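Local coordinates for protein putative transcriptional regulator (Streptomyces coelicolor, PDB 2HXI) that probably binds DNA as a TetR-family transcriptional regulator, acting on cis-regulatory sequences to control transcription, at residues T49-A57 / L66-L77. Numbering follows the deposited sequence.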
# COMPACT_ATOMS: atom_id res chain seq x y z
N THR B 49 -21.75 -7.38 0.10
CA THR B 49 -22.98 -6.57 -0.01
C THR B 49 -23.20 -5.83 -1.36
O THR B 49 -24.29 -5.94 -1.96
CB THR B 49 -23.12 -5.54 1.16
OG1 THR B 49 -24.48 -5.11 1.25
CG2 THR B 49 -22.26 -4.32 0.91
N PHE B 50 -22.22 -5.05 -1.84
CA PHE B 50 -22.42 -4.29 -3.08
C PHE B 50 -22.45 -5.17 -4.31
O PHE B 50 -21.58 -6.02 -4.46
CB PHE B 50 -21.33 -3.24 -3.28
CG PHE B 50 -21.50 -2.44 -4.55
CD1 PHE B 50 -22.46 -1.42 -4.61
CD2 PHE B 50 -20.76 -2.73 -5.68
CE1 PHE B 50 -22.64 -0.68 -5.77
CE2 PHE B 50 -20.95 -2.02 -6.86
CZ PHE B 50 -21.88 -0.97 -6.89
N SER B 51 -23.41 -4.93 -5.20
CA SER B 51 -23.48 -5.60 -6.50
C SER B 51 -24.07 -4.70 -7.55
O SER B 51 -24.78 -3.74 -7.24
CB SER B 51 -24.36 -6.87 -6.44
OG SER B 51 -25.69 -6.52 -6.07
N VAL B 52 -23.83 -5.06 -8.81
CA VAL B 52 -24.48 -4.37 -9.88
C VAL B 52 -26.02 -4.49 -9.78
O VAL B 52 -26.77 -3.53 -10.01
CB VAL B 52 -23.96 -4.87 -11.22
CG1 VAL B 52 -24.74 -4.23 -12.37
CG2 VAL B 52 -22.45 -4.54 -11.34
N ARG B 53 -26.48 -5.70 -9.45
CA ARG B 53 -27.91 -5.95 -9.23
C ARG B 53 -28.53 -4.97 -8.24
O ARG B 53 -29.56 -4.36 -8.56
CB ARG B 53 -28.11 -7.40 -8.74
CG ARG B 53 -29.61 -7.77 -8.56
CD ARG B 53 -29.73 -9.21 -7.93
NE ARG B 53 -28.86 -9.39 -6.73
CZ ARG B 53 -29.09 -8.96 -5.48
NH1 ARG B 53 -30.19 -8.33 -5.13
NH2 ARG B 53 -28.19 -9.17 -4.52
N LYS B 54 -27.90 -4.81 -7.07
CA LYS B 54 -28.39 -3.86 -6.04
C LYS B 54 -28.36 -2.41 -6.52
O LYS B 54 -29.31 -1.64 -6.34
CB LYS B 54 -27.62 -4.01 -4.71
CG LYS B 54 -28.16 -2.99 -3.59
CD LYS B 54 -27.38 -3.15 -2.24
CE LYS B 54 -28.08 -2.41 -1.05
NZ LYS B 54 -27.16 -2.16 0.17
N LEU B 55 -27.26 -2.05 -7.22
CA LEU B 55 -27.15 -0.71 -7.75
C LEU B 55 -28.31 -0.46 -8.73
O LEU B 55 -28.99 0.56 -8.67
CB LEU B 55 -25.80 -0.52 -8.49
CG LEU B 55 -25.63 0.85 -9.14
CD1 LEU B 55 -25.70 2.03 -8.16
CD2 LEU B 55 -24.22 0.85 -9.88
N ALA B 56 -28.58 -1.44 -9.61
CA ALA B 56 -29.64 -1.24 -10.63
C ALA B 56 -31.02 -1.04 -9.97
O ALA B 56 -31.83 -0.19 -10.39
CB ALA B 56 -29.67 -2.45 -11.58
N ALA B 57 -31.25 -1.86 -8.98
CA ALA B 57 -32.49 -1.88 -8.23
C ALA B 57 -32.71 -0.55 -7.51
O ALA B 57 -33.80 -0.05 -7.49
CB ALA B 57 -32.43 -2.98 -7.22
N LEU B 66 -27.64 -0.82 -16.97
CA LEU B 66 -26.52 -0.12 -16.37
C LEU B 66 -25.28 -0.33 -17.16
O LEU B 66 -24.44 0.58 -17.18
CB LEU B 66 -26.20 -0.63 -14.97
CG LEU B 66 -27.15 -0.02 -13.96
CD1 LEU B 66 -26.54 -0.42 -12.61
CD2 LEU B 66 -27.34 1.51 -14.17
N TYR B 67 -25.14 -1.53 -17.74
CA TYR B 67 -23.93 -1.85 -18.50
C TYR B 67 -23.80 -1.18 -19.83
O TYR B 67 -22.79 -1.35 -20.53
CB TYR B 67 -23.77 -3.33 -18.63
CG TYR B 67 -23.00 -3.79 -17.43
CD1 TYR B 67 -21.81 -3.09 -17.03
CD2 TYR B 67 -23.44 -4.86 -16.67
CE1 TYR B 67 -21.07 -3.50 -15.90
CE2 TYR B 67 -22.74 -5.30 -15.56
CZ TYR B 67 -21.55 -4.62 -15.16
OH TYR B 67 -20.85 -5.08 -14.04
N ARG B 68 -24.80 -0.38 -20.17
CA ARG B 68 -24.66 0.55 -21.29
C ARG B 68 -23.69 1.65 -20.91
O ARG B 68 -23.14 2.35 -21.77
CB ARG B 68 -26.00 1.17 -21.65
CG ARG B 68 -26.94 0.20 -22.36
CD ARG B 68 -28.04 0.98 -23.00
NE ARG B 68 -27.56 1.81 -24.12
CZ ARG B 68 -28.34 2.61 -24.81
NH1 ARG B 68 -29.63 2.67 -24.48
NH2 ARG B 68 -27.85 3.34 -25.82
N HIS B 69 -23.48 1.82 -19.61
CA HIS B 69 -22.66 2.92 -19.11
C HIS B 69 -21.19 2.57 -18.83
O HIS B 69 -20.33 3.47 -18.84
CB HIS B 69 -23.26 3.47 -17.85
CG HIS B 69 -24.46 4.31 -18.09
ND1 HIS B 69 -25.73 3.79 -18.14
CD2 HIS B 69 -24.57 5.64 -18.31
CE1 HIS B 69 -26.59 4.77 -18.37
NE2 HIS B 69 -25.91 5.90 -18.49
N PHE B 70 -20.94 1.29 -18.59
CA PHE B 70 -19.61 0.81 -18.17
C PHE B 70 -19.28 -0.48 -18.87
O PHE B 70 -20.08 -1.42 -18.86
CB PHE B 70 -19.57 0.62 -16.64
CG PHE B 70 -20.07 1.83 -15.91
CD1 PHE B 70 -19.28 2.98 -15.84
CD2 PHE B 70 -21.35 1.84 -15.36
CE1 PHE B 70 -19.75 4.10 -15.21
CE2 PHE B 70 -21.84 2.96 -14.72
CZ PHE B 70 -21.05 4.09 -14.63
N ARG B 71 -18.10 -0.52 -19.49
CA ARG B 71 -17.65 -1.72 -20.16
C ARG B 71 -17.83 -2.98 -19.28
O ARG B 71 -18.18 -4.05 -19.80
CB ARG B 71 -16.21 -1.50 -20.64
CG ARG B 71 -15.54 -2.67 -21.32
CD ARG B 71 -14.15 -2.22 -21.76
NE ARG B 71 -14.24 -1.28 -22.89
CZ ARG B 71 -13.46 -0.22 -23.08
NH1 ARG B 71 -12.49 0.10 -22.22
NH2 ARG B 71 -13.65 0.54 -24.16
N ASN B 72 -17.65 -2.85 -17.96
CA ASN B 72 -17.68 -4.01 -17.01
C ASN B 72 -17.64 -3.56 -15.54
O ASN B 72 -17.51 -2.36 -15.27
CB ASN B 72 -16.50 -4.97 -17.30
CG ASN B 72 -15.13 -4.26 -17.33
OD1 ASN B 72 -14.79 -3.49 -16.43
ND2 ASN B 72 -14.34 -4.52 -18.39
N LYS B 73 -17.70 -4.49 -14.60
CA LYS B 73 -17.69 -4.11 -13.20
C LYS B 73 -16.42 -3.42 -12.69
O LYS B 73 -16.52 -2.57 -11.79
CB LYS B 73 -17.99 -5.30 -12.30
CG LYS B 73 -18.27 -4.87 -10.89
CD LYS B 73 -18.52 -6.07 -9.98
CE LYS B 73 -18.61 -5.60 -8.53
NZ LYS B 73 -18.82 -6.77 -7.58
N THR B 74 -15.23 -3.76 -13.22
CA THR B 74 -14.04 -3.09 -12.70
C THR B 74 -14.00 -1.69 -13.27
O THR B 74 -13.54 -0.77 -12.60
CB THR B 74 -12.65 -3.88 -12.86
OG1 THR B 74 -11.85 -3.28 -13.89
CG2 THR B 74 -12.83 -5.35 -13.05
N GLU B 75 -14.54 -1.51 -14.50
CA GLU B 75 -14.61 -0.16 -15.09
C GLU B 75 -15.63 0.69 -14.32
O GLU B 75 -15.46 1.90 -14.17
CB GLU B 75 -14.97 -0.19 -16.57
CG GLU B 75 -13.80 -0.44 -17.53
CD GLU B 75 -12.50 0.25 -17.10
OE1 GLU B 75 -12.36 1.50 -17.24
OE2 GLU B 75 -11.60 -0.46 -16.62
N LEU B 76 -16.69 0.03 -13.87
CA LEU B 76 -17.71 0.68 -13.03
C LEU B 76 -17.05 1.12 -11.71
O LEU B 76 -17.15 2.26 -11.36
CB LEU B 76 -18.87 -0.30 -12.75
CG LEU B 76 -20.06 0.14 -11.90
CD1 LEU B 76 -21.13 -0.96 -11.83
CD2 LEU B 76 -19.67 0.43 -10.54
N LEU B 77 -16.38 0.21 -11.00
CA LEU B 77 -15.67 0.53 -9.74
C LEU B 77 -14.60 1.59 -9.90
O LEU B 77 -14.47 2.44 -9.04
CB LEU B 77 -15.12 -0.71 -9.05
CG LEU B 77 -16.19 -1.65 -8.46
CD1 LEU B 77 -15.58 -2.83 -7.72
CD2 LEU B 77 -17.22 -0.90 -7.56
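Val52 faces Lys73, their CA atoms 7.6 Å apart, and one turn along the first helix Ala56 lies beside Leu66, which precedes Lys73 in the chain. The axes of the segments 52-57 and 73-77, the openings of helices 52-58 and 73-88, approach to 12.8 Å at 59°, bridged largely by apolar side chains. Both begin with a side-chain cap: Ser51 OG accepts from Lys54 N, and Asn72 OD1 from Glu75 N.

Val52 spreads its two methyls over Tyr67 and Leu76. With CG1 anti to its backbone N (chi1 175°), that methyl meets Tyr67 CE2 at 3.9 Å, while CG2 comes within 3.2 Å of Tyr67 OH and also touches Leu76 CD1. Leu66 sends CD1 against the helix backbone, 3.8 Å from Ala56 N, and the same methyl touches Leu55 CD2. Leu55 and Leu76 meet tip to tip, CD2 to CD1. Before Val52, Leu76 CD2 sits loosely at the edge of the Phe50 ring, 4.5 Å from CZ, and Leu77 CD2 lies 4.0 Å from Phe50 CE2; Leu77 also packs on Val122 of helix 117-126.

This core joins the predicted helix-turn-helix to helix 73-88, the fourth helix, which links DNA-binding and C-terminal domains in TetR-family regulators.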